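PDB 6ZD1: telomerase reverse transcriptase from Candida tropicalis MYA-3404, which probably lengthens chromosome ends, acting as a reverse transcriptase that copies a template within the telomerase RNA into telomeric DNA repeats. Local coordinates for residues W180-S185 and L193-H198; Y334-D339 and E536-I541; G375-F380 and F660-G665; A584-L589 and E625-S630. One frame throughout, in Å; residues are numbered along the deposited sequence.

Contact 1: residues W180-S185 and L193-H198; sequences WYVTES and LFYFTH
Strands 180-184 and 193-197 run antiparallel, their axes at 151°, with Tyr181 facing Phe196 and Thr183 facing Phe194 as hydrogen-bonded pairs. Tyr181 N gives a short 2.6 Å bond to Phe196 O, and Phe196 N returns one of 3.0 Å to Tyr181 O. The Thr183-Phe194 pair is slacker: Thr183 N reaches Phe194 O only weakly, at 3.4 Å. At the non-hydrogen-bonded pair Val182-Tyr195, Val182 CG2 lies 3.5 Å from Tyr195 CD2, the two side chains running alongside each other. The two strands form a beta hairpin within the telomerase RNA-binding domain, and it links two helices, 158-179 ending just before Trp180 and 198-216 starting just after Thr197. Tyr195, with CG anti to its carbonyl carbon (chi1 -65°), presents its ring edge to the face of the Trp180 indole in a T-shaped pair, planes at 85°. Tyr195 CB sits over the five-membered ring of Trp180 in a CH-pi contact, 3.8 Å from the centroid. Tyr195 OH bonds to Leu116 O, while helix 79-93 packs against Trp180. At the far end Ser185 CB meets the edge of the Phe194 ring, 3.3 Å from Phe194 CE1. His198 lays one ring face over Trp180 C.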
loop_
_atom_site.group_PDB
_atom_site.type_symbol
_atom_site.label_atom_id
_atom_site.label_comp_id
_atom_site.label_asym_id
_atom_site.label_seq_id
_atom_site.Cartn_x
_atom_site.Cartn_y
_atom_site.Cartn_z
ATOM N N TRP A 180 -18.033 -0.974 -12.476
ATOM C CA TRP A 180 -17.114 -1.904 -11.838
ATOM C C TRP A 180 -16.704 -1.441 -10.447
ATOM O O TRP A 180 -16.624 -0.242 -10.160
ATOM C CB TRP A 180 -15.840 -2.105 -12.676
ATOM C CG TRP A 180 -16.055 -2.662 -14.055
ATOM C CD1 TRP A 180 -16.221 -3.977 -14.395
ATOM C CD2 TRP A 180 -16.085 -1.923 -15.283
ATOM N NE1 TRP A 180 -16.369 -4.098 -15.760
ATOM C CE2 TRP A 180 -16.289 -2.852 -16.325
ATOM C CE3 TRP A 180 -15.970 -0.567 -15.601
ATOM C CZ2 TRP A 180 -16.377 -2.464 -17.662
ATOM C CZ3 TRP A 180 -16.060 -0.187 -16.931
ATOM C CH2 TRP A 180 -16.262 -1.131 -17.942
ATOM N N TYR A 181 -16.412 -2.420 -9.596
ATOM C CA TYR A 181 -15.632 -2.218 -8.386
ATOM C C TYR A 181 -14.203 -2.625 -8.709
ATOM O O TYR A 181 -13.978 -3.699 -9.277
ATOM C CB TYR A 181 -16.185 -3.054 -7.229
ATOM C CG TYR A 181 -15.364 -2.974 -5.960
ATOM C CD1 TYR A 181 -15.620 -1.998 -5.004
ATOM C CD2 TYR A 181 -14.337 -3.878 -5.715
ATOM C CE1 TYR A 181 -14.874 -1.922 -3.843
ATOM C CE2 TYR A 181 -13.585 -3.806 -4.561
ATOM C CZ TYR A 181 -13.857 -2.828 -3.628
ATOM O OH TYR A 181 -13.109 -2.758 -2.475
ATOM N N VAL A 182 -13.245 -1.760 -8.380
ATOM C CA VAL A 182 -11.847 -1.967 -8.747
ATOM C C VAL A 182 -11.025 -2.139 -7.480
ATOM O O VAL A 182 -10.991 -1.246 -6.622
ATOM C CB VAL A 182 -11.305 -0.805 -9.593
ATOM C CG1 VAL A 182 -9.907 -1.133 -10.097
ATOM C CG2 VAL A 182 -12.242 -0.506 -10.749
ATOM N N THR A 183 -10.343 -3.278 -7.378
ATOM C CA THR A 183 -9.450 -3.583 -6.271
ATOM C C THR A 183 -8.173 -4.194 -6.823
ATOM O O THR A 183 -8.215 -4.961 -7.788
ATOM C CB THR A 183 -10.106 -4.545 -5.269
ATOM O OG1 THR A 183 -9.128 -5.004 -4.328
ATOM C CG2 THR A 183 -10.709 -5.740 -5.997
ATOM N N GLU A 184 -7.037 -3.840 -6.230
ATOM C CA GLU A 184 -5.791 -4.514 -6.564
ATOM C C GLU A 184 -5.702 -5.827 -5.800
ATOM O O GLU A 184 -6.076 -5.908 -4.627
ATOM C CB GLU A 184 -4.583 -3.626 -6.257
ATOM C CG GLU A 184 -4.347 -3.329 -4.788
ATOM C CD GLU A 184 -3.324 -2.230 -4.581
ATOM O OE1 GLU A 184 -3.209 -1.345 -5.457
ATOM O OE2 GLU A 184 -2.634 -2.247 -3.541
ATOM N N SER A 185 -5.254 -6.871 -6.489
ATOM C CA SER A 185 -5.129 -8.179 -5.865
ATOM C C SER A 185 -3.944 -8.226 -4.909
ATOM O O SER A 185 -2.937 -7.538 -5.094
ATOM C CB SER A 185 -4.966 -9.273 -6.917
ATOM O OG SER A 185 -4.761 -10.536 -6.305
ATOM N N LEU A 193 -4.680 -4.751 -11.568
ATOM C CA LEU A 193 -5.938 -4.218 -11.075
ATOM C C LEU A 193 -7.069 -4.988 -11.733
ATOM O O LEU A 193 -6.970 -5.386 -12.898
ATOM C CB LEU A 193 -6.064 -2.724 -11.370
ATOM C CG LEU A 193 -5.288 -1.845 -10.393
ATOM C CD1 LEU A 193 -5.179 -0.438 -10.926
ATOM C CD2 LEU A 193 -5.970 -1.846 -9.041
ATOM N N PHE A 194 -8.134 -5.222 -10.975
ATOM C CA PHE A 194 -9.187 -6.118 -11.423
ATOM C C PHE A 194 -10.541 -5.440 -11.338
ATOM O O PHE A 194 -10.893 -4.863 -10.304
ATOM C CB PHE A 194 -9.151 -7.407 -10.613
ATOM C CG PHE A 194 -7.912 -8.201 -10.855
ATOM C CD1 PHE A 194 -7.022 -8.471 -9.831
ATOM C CD2 PHE A 194 -7.613 -8.643 -12.134
ATOM C CE1 PHE A 194 -5.875 -9.204 -10.080
ATOM C CE2 PHE A 194 -6.467 -9.369 -12.385
ATOM C CZ PHE A 194 -5.599 -9.652 -11.356
ATOM N N TYR A 195 -11.279 -5.495 -12.442
ATOM C CA TYR A 195 -12.597 -4.889 -12.552
ATOM C C TYR A 195 -13.651 -5.976 -12.366
ATOM O O TYR A 195 -13.797 -6.863 -13.214
ATOM C CB TYR A 195 -12.751 -4.190 -13.901
ATOM C CG TYR A 195 -11.826 -3.008 -14.100
ATOM C CD1 TYR A 195 -10.472 -3.187 -14.365
ATOM C CD2 TYR A 195 -12.311 -1.710 -14.040
ATOM C CE1 TYR A 195 -9.630 -2.100 -14.551
ATOM C CE2 TYR A 195 -11.481 -0.625 -14.227
ATOM C CZ TYR A 195 -10.145 -0.820 -14.480
ATOM O OH TYR A 195 -9.324 0.272 -14.663
ATOM N N PHE A 196 -14.372 -5.909 -11.251
ATOM C CA PHE A 196 -15.537 -6.747 -11.002
ATOM C C PHE A 196 -16.784 -5.895 -11.175
ATOM O O PHE A 196 -16.881 -4.815 -10.582
ATOM C CB PHE A 196 -15.507 -7.348 -9.594
ATOM C CG PHE A 196 -14.345 -8.263 -9.344
ATOM C CD1 PHE A 196 -14.463 -9.626 -9.560
ATOM C CD2 PHE A 196 -13.136 -7.763 -8.883
ATOM C CE1 PHE A 196 -13.400 -10.475 -9.328
ATOM C CE2 PHE A 196 -12.068 -8.607 -8.649
ATOM C CZ PHE A 196 -12.202 -9.966 -8.870
ATOM N N THR A 197 -17.722 -6.364 -11.996
ATOM C CA THR A 197 -19.003 -5.679 -12.108
ATOM C C THR A 197 -19.704 -5.678 -10.756
ATOM O O THR A 197 -19.587 -6.626 -9.976
ATOM C CB THR A 197 -19.891 -6.345 -13.160
ATOM O OG1 THR A 197 -20.276 -7.646 -12.711
ATOM C CG2 THR A 197 -19.155 -6.467 -14.486
ATOM N N HIS A 198 -20.432 -4.591 -10.476
ATOM C CA HIS A 198 -21.069 -4.449 -9.168
ATOM C C HIS A 198 -21.976 -5.634 -8.862
ATOM O O HIS A 198 -22.040 -6.092 -7.717
ATOM C CB HIS A 198 -21.866 -3.144 -9.098
ATOM C CG HIS A 198 -21.019 -1.908 -9.107
ATOM N ND1 HIS A 198 -20.062 -1.651 -8.147
ATOM C CD2 HIS A 198 -20.995 -0.850 -9.952
ATOM C CE1 HIS A 198 -19.477 -0.494 -8.408
ATOM N NE2 HIS A 198 -20.027 0.013 -9.496
#

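Contact 2: residues Y334-D339 and E536-I541; sequences YMIKFD and EKTVEI
Met335 (present as selenomethionine) and Lys337 of strand 334-339 pair with Ile541 and Val539 in antiparallel hydrogen-bonded register, the strand axes 174° apart in direction. Each pair is closed by two backbone bonds, among them Met335 N to Ile541 O and Lys337 N to Val539 O, both 2.9 Å. On the face carrying these four side chains, Met335 and Ile541 lie side by side, Met335 CG 3.7 Å from Ile541 CG1. Lys337 likewise runs along Val539: extended beyond CG, it sets CE 3.6 Å from Val539 CG2, and its NZ goes on to Thr552 O. The other face holds Ile336 and Glu540. With CG1 anti to the backbone N (chi1 173°), Ile336 swings CD1 across to Thr538 CG2, 3.5 Å away, and to Glu540 CB at 3.7 Å. Near the strand end Asp339 OD1 touches Lys537 CB. Strand 539-541 forms one margin of the four-stranded antiparallel sheet of the reverse transcriptase palm, and strand 503-508 flanks 334-339 on its other side. Leu514 of helix 511-520 packs on Ile336 and Glu540, Lys518 of that helix makes a salt bridge to Glu540, and Met551 of strand 550-553 lies against the Met335-Ile541 face.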
loop_
_atom_site.group_PDB
_atom_site.type_symbol
_atom_site.label_atom_id
_atom_site.label_comp_id
_atom_site.label_asym_id
_atom_site.label_seq_id
_atom_site.Cartn_x
_atom_site.Cartn_y
_atom_site.Cartn_z
ATOM N N TYR A 334 22.140 -26.723 7.477
ATOM C CA TYR A 334 20.772 -27.211 7.428
ATOM C C TYR A 334 19.834 -26.028 7.599
ATOM O O TYR A 334 20.088 -25.141 8.420
ATOM C CB TYR A 334 20.520 -28.253 8.524
ATOM C CG TYR A 334 21.579 -29.328 8.588
ATOM C CD1 TYR A 334 22.808 -29.086 9.191
ATOM C CD2 TYR A 334 21.354 -30.583 8.047
ATOM C CE1 TYR A 334 23.785 -30.056 9.241
ATOM C CE2 TYR A 334 22.325 -31.563 8.095
ATOM C CZ TYR A 334 23.539 -31.293 8.695
ATOM O OH TYR A 334 24.513 -32.262 8.751
HETATM N N MSE A 335 18.774 -25.991 6.804
HETATM C CA MSE A 335 17.834 -24.888 6.924
HETATM C C MSE A 335 16.382 -25.298 6.757
HETATM O O MSE A 335 16.053 -26.226 6.014
HETATM C CB MSE A 335 18.178 -23.782 5.931
HETATM C CG MSE A 335 18.260 -24.227 4.493
HETATM SE SE MSE A 335 18.767 -22.726 3.364
HETATM C CE MSE A 335 20.493 -22.324 4.170
ATOM N N ILE A 336 15.522 -24.580 7.472
ATOM C CA ILE A 336 14.097 -24.871 7.554
ATOM C C ILE A 336 13.342 -23.548 7.486
ATOM O O ILE A 336 13.730 -22.572 8.137
ATOM C CB ILE A 336 13.767 -25.640 8.851
ATOM C CG1 ILE A 336 12.259 -25.810 9.028
ATOM C CG2 ILE A 336 14.404 -24.967 10.062
ATOM C CD1 ILE A 336 11.719 -27.023 8.327
ATOM N N LYS A 337 12.299 -23.494 6.660
ATOM C CA LYS A 337 11.396 -22.351 6.625
ATOM C C LYS A 337 9.987 -22.813 6.965
ATOM O O LYS A 337 9.577 -23.920 6.590
ATOM C CB LYS A 337 11.412 -21.641 5.261
ATOM C CG LYS A 337 10.582 -22.312 4.182
ATOM C CD LYS A 337 10.456 -21.430 2.956
ATOM C CE LYS A 337 9.553 -22.068 1.918
ATOM N NZ LYS A 337 9.428 -21.219 0.705
ATOM N N PHE A 338 9.252 -21.966 7.683
ATOM C CA PHE A 338 7.900 -22.294 8.110
ATOM C C PHE A 338 7.146 -20.997 8.372
ATOM O O PHE A 338 7.743 -20.008 8.804
ATOM C CB PHE A 338 7.905 -23.201 9.353
ATOM C CG PHE A 338 8.655 -22.635 10.537
ATOM C CD1 PHE A 338 10.029 -22.803 10.661
ATOM C CD2 PHE A 338 7.978 -21.960 11.541
ATOM C CE1 PHE A 338 10.716 -22.289 11.756
ATOM C CE2 PHE A 338 8.657 -21.447 12.637
ATOM C CZ PHE A 338 10.030 -21.615 12.744
ATOM N N ASP A 339 5.854 -20.994 8.051
ATOM C CA ASP A 339 5.014 -19.813 8.182
ATOM C C ASP A 339 3.799 -20.108 9.055
ATOM O O ASP A 339 3.493 -21.260 9.373
ATOM C CB ASP A 339 4.567 -19.297 6.806
ATOM C CG ASP A 339 3.724 -20.304 6.042
ATOM O OD1 ASP A 339 4.056 -21.510 6.056
ATOM O OD2 ASP A 339 2.725 -19.885 5.420
ATOM N N GLU A 536 1.967 -27.834 5.801
ATOM C CA GLU A 536 2.090 -28.205 4.396
ATOM C C GLU A 536 2.985 -27.247 3.620
ATOM O O GLU A 536 3.468 -27.610 2.541
ATOM C CB GLU A 536 0.710 -28.269 3.742
ATOM C CG GLU A 536 -0.029 -26.943 3.722
ATOM C CD GLU A 536 -1.364 -27.033 3.011
ATOM O OE1 GLU A 536 -1.603 -28.048 2.320
ATOM O OE2 GLU A 536 -2.173 -26.090 3.142
ATOM N N LYS A 537 3.220 -26.043 4.135
ATOM C CA LYS A 537 4.140 -25.106 3.504
ATOM C C LYS A 537 5.547 -25.164 4.087
ATOM O O LYS A 537 6.435 -24.463 3.591
ATOM C CB LYS A 537 3.589 -23.681 3.610
ATOM C CG LYS A 537 2.440 -23.397 2.655
ATOM C CD LYS A 537 2.827 -23.723 1.218
ATOM C CE LYS A 537 1.781 -23.223 0.232
ATOM N NZ LYS A 537 0.434 -23.795 0.501
ATOM N N THR A 538 5.771 -25.975 5.119
ATOM C CA THR A 538 7.107 -26.143 5.677
ATOM C C THR A 538 8.043 -26.759 4.643
ATOM O O THR A 538 7.695 -27.740 3.979
ATOM C CB THR A 538 7.037 -27.018 6.931
ATOM O OG1 THR A 538 6.440 -26.275 8.002
ATOM C CG2 THR A 538 8.414 -27.480 7.352
ATOM N N VAL A 539 9.223 -26.160 4.481
ATOM C CA VAL A 539 10.219 -26.633 3.526
ATOM C C VAL A 539 11.558 -26.765 4.241
ATOM O O VAL A 539 11.965 -25.861 4.979
ATOM C CB VAL A 539 10.334 -25.692 2.311
ATOM C CG1 VAL A 539 11.435 -26.157 1.369
ATOM C CG2 VAL A 539 9.005 -25.624 1.575
ATOM N N GLU A 540 12.248 -27.881 4.009
ATOM C CA GLU A 540 13.524 -28.148 4.657
ATOM C C GLU A 540 14.504 -28.699 3.635
ATOM O O GLU A 540 14.187 -29.654 2.921
ATOM C CB GLU A 540 13.361 -29.144 5.814
ATOM C CG GLU A 540 14.633 -29.383 6.615
ATOM C CD GLU A 540 14.529 -30.586 7.534
ATOM O OE1 GLU A 540 15.564 -31.251 7.767
ATOM O OE2 GLU A 540 13.411 -30.871 8.018
ATOM N N ILE A 541 15.692 -28.096 3.568
ATOM C CA ILE A 541 16.788 -28.613 2.760
ATOM C C ILE A 541 18.063 -28.552 3.588
ATOM O O ILE A 541 18.174 -27.782 4.544
ATOM C CB ILE A 541 16.970 -27.856 1.422
ATOM C CG1 ILE A 541 17.246 -26.374 1.659
ATOM C CG2 ILE A 541 15.751 -28.038 0.531
ATOM C CD1 ILE A 541 17.496 -25.613 0.379
#

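Contact 3: residues G375-F380 and F660-G665; sequences GTLDEF and FARVNG
Leu377 fills the tight part of this contact, where a type I beta turn, Thr376 to Glu379, abuts the C-terminal end of helix 642-664. Its CG stands anti to the backbone N (chi1 175°), which sends the two methyls onto the last helical turn: CD1 lies 3.7 Å from Ala661 CB, and CD2 is 3.5 Å from Arg662 CA. The aliphatic start of Arg662 runs alongside, Arg662 CG 3.7 Å from Leu377 CD2, before the chain bends and its NH1 pairs with Glu658. The looser side is the far half of the turn, where Asp378 and Glu379 stay clear of the helix and form salt bridges with Lys270 and Lys278 of helix 263-298. A single hydrogen bond joins the segments, Leu377 N to Gly665 O, 3.0 Å, although the donor stands above the carbonyl plane. Gly665, with positive phi, leaves the helix here; between the two segments one backbone bond sets the position of Leu377, and apolar packing does the rest.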
loop_
_atom_site.group_PDB
_atom_site.type_symbol
_atom_site.label_atom_id
_atom_site.label_comp_id
_atom_site.label_asym_id
_atom_site.label_seq_id
_atom_site.Cartn_x
_atom_site.Cartn_y
_atom_site.Cartn_z
ATOM N N GLY A 375 0.823 15.708 11.666
ATOM C CA GLY A 375 -0.423 16.126 11.069
ATOM C C GLY A 375 -1.154 14.973 10.415
ATOM O O GLY A 375 -0.650 13.854 10.321
ATOM N N THR A 376 -2.357 15.273 9.946
ATOM C CA THR A 376 -3.184 14.344 9.199
ATOM C C THR A 376 -3.137 14.761 7.734
ATOM O O THR A 376 -2.817 15.910 7.415
ATOM C CB THR A 376 -4.626 14.359 9.732
ATOM O OG1 THR A 376 -4.622 14.148 11.151
ATOM C CG2 THR A 376 -5.478 13.291 9.052
ATOM N N LEU A 377 -3.383 13.805 6.833
ATOM C CA LEU A 377 -3.477 14.147 5.414
ATOM C C LEU A 377 -4.503 15.241 5.211
ATOM O O LEU A 377 -4.215 16.277 4.598
ATOM C CB LEU A 377 -3.837 12.929 4.562
ATOM C CG LEU A 377 -4.058 13.325 3.093
ATOM C CD1 LEU A 377 -2.778 13.904 2.512
ATOM C CD2 LEU A 377 -4.557 12.176 2.261
ATOM N N ASP A 378 -5.707 15.003 5.745
ATOM C CA ASP A 378 -6.870 15.923 5.608
ATOM C C ASP A 378 -6.656 17.227 6.390
ATOM O O ASP A 378 -7.666 17.835 6.795
ATOM C CB ASP A 378 -8.174 15.232 6.021
ATOM C CG ASP A 378 -8.149 13.727 5.812
ATOM O OD1 ASP A 378 -7.345 13.265 4.979
ATOM O OD2 ASP A 378 -8.934 13.031 6.485
ATOM N N GLU A 379 -5.401 17.639 6.593
ATOM C CA GLU A 379 -5.116 18.916 7.304
ATOM C C GLU A 379 -5.008 20.024 6.251
ATOM O O GLU A 379 -5.881 20.914 6.224
ATOM C CB GLU A 379 -3.828 18.798 8.119
ATOM C CG GLU A 379 -3.812 19.678 9.356
ATOM C CD GLU A 379 -3.872 18.921 10.672
ATOM O OE1 GLU A 379 -3.539 19.522 11.713
ATOM O OE2 GLU A 379 -4.251 17.734 10.652
ATOM N N PHE A 380 -3.962 19.947 5.424
ATOM C CA PHE A 380 -3.703 20.870 4.321
ATOM C C PHE A 380 -4.902 20.949 3.401
ATOM O O PHE A 380 -5.489 22.018 3.202
ATOM C CB PHE A 380 -2.435 20.436 3.575
ATOM C CG PHE A 380 -1.264 20.281 4.493
ATOM C CD1 PHE A 380 -1.118 19.123 5.246
ATOM C CD2 PHE A 380 -0.351 21.304 4.660
ATOM C CE1 PHE A 380 -0.069 18.982 6.126
ATOM C CE2 PHE A 380 0.711 21.169 5.540
ATOM C CZ PHE A 380 0.849 20.001 6.275
ATOM N N PHE A 660 1.503 7.850 0.198
ATOM C CA PHE A 660 1.811 7.364 1.541
ATOM C C PHE A 660 0.939 8.046 2.588
ATOM O O PHE A 660 0.458 7.395 3.524
ATOM C CB PHE A 660 3.289 7.586 1.868
ATOM C CG PHE A 660 3.653 7.244 3.286
ATOM C CD1 PHE A 660 3.673 8.221 4.271
ATOM C CD2 PHE A 660 3.968 5.941 3.638
ATOM C CE1 PHE A 660 4.004 7.902 5.582
ATOM C CE2 PHE A 660 4.303 5.616 4.945
ATOM C CZ PHE A 660 4.319 6.597 5.918
ATOM N N ALA A 661 0.747 9.361 2.466
ATOM C CA ALA A 661 -0.138 10.066 3.387
ATOM C C ALA A 661 -1.591 9.664 3.168
ATOM O O ALA A 661 -2.366 9.567 4.127
ATOM C CB ALA A 661 0.037 11.574 3.231
ATOM N N ARG A 662 -1.978 9.429 1.912
ATOM C CA ARG A 662 -3.337 8.980 1.619
ATOM C C ARG A 662 -3.632 7.649 2.299
ATOM O O ARG A 662 -4.667 7.491 2.959
ATOM C CB ARG A 662 -3.527 8.863 0.104
ATOM C CG ARG A 662 -4.646 9.711 -0.488
ATOM C CD ARG A 662 -4.550 9.715 -2.009
ATOM N NE ARG A 662 -4.518 8.357 -2.549
ATOM C CZ ARG A 662 -3.927 8.015 -3.692
ATOM N NH1 ARG A 662 -3.298 8.927 -4.424
ATOM N NH2 ARG A 662 -3.955 6.752 -4.099
ATOM N N VAL A 663 -2.727 6.680 2.152
ATOM C CA VAL A 663 -2.979 5.339 2.671
ATOM C C VAL A 663 -3.063 5.357 4.194
ATOM O O VAL A 663 -4.049 4.895 4.781
ATOM C CB VAL A 663 -1.902 4.362 2.169
ATOM C CG1 VAL A 663 -1.983 3.047 2.925
ATOM C CG2 VAL A 663 -2.074 4.126 0.679
ATOM N N ASN A 664 -2.043 5.895 4.856
ATOM C CA ASN A 664 -1.994 5.851 6.311
ATOM C C ASN A 664 -2.749 6.989 6.981
ATOM O O ASN A 664 -2.983 6.923 8.192
ATOM C CB ASN A 664 -0.540 5.858 6.776
ATOM C CG ASN A 664 0.289 4.833 6.051
ATOM O OD1 ASN A 664 0.107 3.632 6.236
ATOM N ND2 ASN A 664 1.194 5.298 5.203
ATOM N N GLY A 665 -3.147 8.016 6.236
ATOM C CA GLY A 665 -3.887 9.119 6.804
ATOM C C GLY A 665 -3.108 10.024 7.729
ATOM O O GLY A 665 -3.606 11.101 8.067
#

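Contact 4: residues A584-L589 and E625-S630; sequences ALFSNL and EAIQTS
Leu589 meets Ala626 and Ile627 because its CG lies anti to the carbonyl carbon (chi1 -70°) and its CD1 is anti to CA (chi2 180°), so that this methyl reaches across to Ile627 while CD2 turns to Ala626. Leu585 takes the other course, CG anti to the backbone N (chi1 175°), and points its methyls at Ile627 and Ser630. The result is an antiparallel packing of two helices, 582-596 and 609-637, probably in the helical C-terminal (thumb) region that follows the reverse transcriptase domain in telomerases; their local axes approach to 11.2 Å, a wide spacing filled by leucine and isoleucine branches. The two methyls of Leu589 divide between neighbouring residues of helix 609-637: CD2 rests 3.6 Å from Ala626 CB, and CD1 is equally close to Ile627 CG1, the Leu589 and Ile627 side chains crossing at a slant. One turn away the fit is looser, with Leu585 CD2 4.2 Å from Ile627 CG1. Phe586 adds an oblique contact, CE1 4.3 Å from Ile627 CD1. All six touching residues are buried. Helix 642-664 also packs here: Phe648 stacks on the Phe586 ring and touches Leu589, while Phe645 packs on Ile627. The one hydroxyl at the interface is turned back to its own helix, Ser630 OG giving a 3.1 Å bond to Ala626 O while Leu585 CD1 rests 4.0 Å from that same oxygen OG.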
loop_
_atom_site.group_PDB
_atom_site.type_symbol
_atom_site.label_atom_id
_atom_site.label_comp_id
_atom_site.label_asym_id
_atom_site.label_seq_id
_atom_site.Cartn_x
_atom_site.Cartn_y
_atom_site.Cartn_z
ATOM N N ALA A 584 9.616 10.694 -23.770
ATOM C CA ALA A 584 8.870 9.447 -23.890
ATOM C C ALA A 584 9.313 8.426 -22.854
ATOM O O ALA A 584 8.501 7.612 -22.401
ATOM C CB ALA A 584 9.031 8.870 -25.296
ATOM N N LEU A 585 10.583 8.474 -22.446
ATOM C CA LEU A 585 11.072 7.548 -21.432
ATOM C C LEU A 585 10.518 7.897 -20.058
ATOM O O LEU A 585 10.166 7.004 -19.278
ATOM C CB LEU A 585 12.601 7.556 -21.403
ATOM C CG LEU A 585 13.216 6.707 -20.287
ATOM C CD1 LEU A 585 13.176 5.232 -20.659
ATOM C CD2 LEU A 585 14.629 7.149 -19.956
ATOM N N PHE A 586 10.446 9.191 -19.738
ATOM C CA PHE A 586 9.991 9.586 -18.412
ATOM C C PHE A 586 8.490 9.376 -18.248
ATOM O O PHE A 586 8.037 8.995 -17.164
ATOM C CB PHE A 586 10.370 11.046 -18.152
ATOM C CG PHE A 586 11.859 11.286 -18.093
ATOM C CD1 PHE A 586 12.726 10.272 -17.710
ATOM C CD2 PHE A 586 12.391 12.528 -18.418
ATOM C CE1 PHE A 586 14.094 10.489 -17.655
ATOM C CE2 PHE A 586 13.756 12.754 -18.362
ATOM C CZ PHE A 586 14.609 11.731 -17.981
ATOM N N SER A 587 7.712 9.577 -19.315
ATOM C CA SER A 587 6.275 9.328 -19.237
ATOM C C SER A 587 5.985 7.847 -19.046
ATOM O O SER A 587 5.102 7.475 -18.266
ATOM C CB SER A 587 5.575 9.847 -20.492
ATOM O OG SER A 587 5.543 11.263 -20.509
ATOM N N ASN A 588 6.706 6.992 -19.768
ATOM C CA ASN A 588 6.527 5.556 -19.603
ATOM C C ASN A 588 6.966 5.103 -18.214
ATOM O O ASN A 588 6.271 4.310 -17.566
ATOM C CB ASN A 588 7.300 4.815 -20.692
ATOM C CG ASN A 588 7.160 3.318 -20.592
ATOM O OD1 ASN A 588 7.944 2.656 -19.914
ATOM N ND2 ASN A 588 6.159 2.771 -21.269
ATOM N N LEU A 589 8.106 5.612 -17.730
ATOM C CA LEU A 589 8.581 5.222 -16.406
ATOM C C LEU A 589 7.711 5.807 -15.300
ATOM O O LEU A 589 7.642 5.241 -14.203
ATOM C CB LEU A 589 10.037 5.645 -16.214
ATOM C CG LEU A 589 11.094 4.898 -17.029
ATOM C CD1 LEU A 589 12.475 5.440 -16.723
ATOM C CD2 LEU A 589 11.035 3.398 -16.770
ATOM N N GLU A 625 17.216 1.961 -12.927
ATOM C CA GLU A 625 17.929 0.995 -13.755
ATOM C C GLU A 625 17.509 1.110 -15.214
ATOM O O GLU A 625 18.328 0.895 -16.114
ATOM C CB GLU A 625 17.690 -0.428 -13.241
ATOM C CG GLU A 625 18.555 -0.825 -12.049
ATOM C CD GLU A 625 18.019 -2.045 -11.313
ATOM O OE1 GLU A 625 17.281 -2.846 -11.928
ATOM O OE2 GLU A 625 18.330 -2.195 -10.111
ATOM N N ALA A 626 16.252 1.480 -15.470
ATOM C CA ALA A 626 15.831 1.697 -16.849
ATOM C C ALA A 626 16.510 2.927 -17.436
ATOM O O ALA A 626 16.921 2.920 -18.602
ATOM C CB ALA A 626 14.311 1.835 -16.921
ATOM N N ILE A 627 16.672 3.980 -16.630
ATOM C CA ILE A 627 17.339 5.190 -17.106
ATOM C C ILE A 627 18.797 4.892 -17.435
ATOM O O ILE A 627 19.308 5.279 -18.493
ATOM C CB ILE A 627 17.216 6.317 -16.065
ATOM C CG1 ILE A 627 15.757 6.731 -15.884
ATOM C CG2 ILE A 627 18.058 7.515 -16.465
ATOM C CD1 ILE A 627 15.548 7.720 -14.752
ATOM N N GLN A 628 19.483 4.183 -16.534
ATOM C CA GLN A 628 20.893 3.877 -16.750
ATOM C C GLN A 628 21.081 2.983 -17.969
ATOM O O GLN A 628 22.036 3.162 -18.734
ATOM C CB GLN A 628 21.487 3.218 -15.503
ATOM C CG GLN A 628 22.966 2.867 -15.625
ATOM C CD GLN A 628 23.510 2.156 -14.395
ATOM O OE1 GLN A 628 22.775 1.876 -13.445
ATOM N NE2 GLN A 628 24.806 1.861 -14.408
ATOM N N THR A 629 20.178 2.021 -18.171
ATOM C CA THR A 629 20.360 1.055 -19.252
ATOM C C THR A 629 20.308 1.726 -20.622
ATOM O O THR A 629 21.099 1.394 -21.513
ATOM C CB THR A 629 19.302 -0.049 -19.160
ATOM O OG1 THR A 629 19.471 -0.777 -17.938
ATOM C CG2 THR A 629 19.422 -1.012 -20.332
ATOM N N SER A 630 19.406 2.690 -20.802
ATOM C CA SER A 630 19.156 3.266 -22.117
ATOM C C SER A 630 19.641 4.703 -22.249
ATOM O O SER A 630 19.357 5.347 -23.266
ATOM C CB SER A 630 17.663 3.195 -22.446
ATOM O OG SER A 630 16.904 3.911 -21.489
#

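Contact 1, the hairpin of the RNA-binding domain, comes first along the chain and closes before the others open. Contacts 2 and 3 interleave: each has one segment in the range 334-380, but their partners lie at 536-541 and 660-665, and their centres stand 40 Å apart on opposite sides of the chain's centre. Contact 4 is nested within the loop that contact 3 closes. Helix 642-664 relates these two, its end forming part of contact 3 while its Phe645 and Phe648 pack against contact 4, about 30 Å away between centres. Contact 3 thereby ties the reverse transcriptase region to the C-terminal helices. Contacts 1 and 3 approach most closely, about 8 Å between nearest atoms.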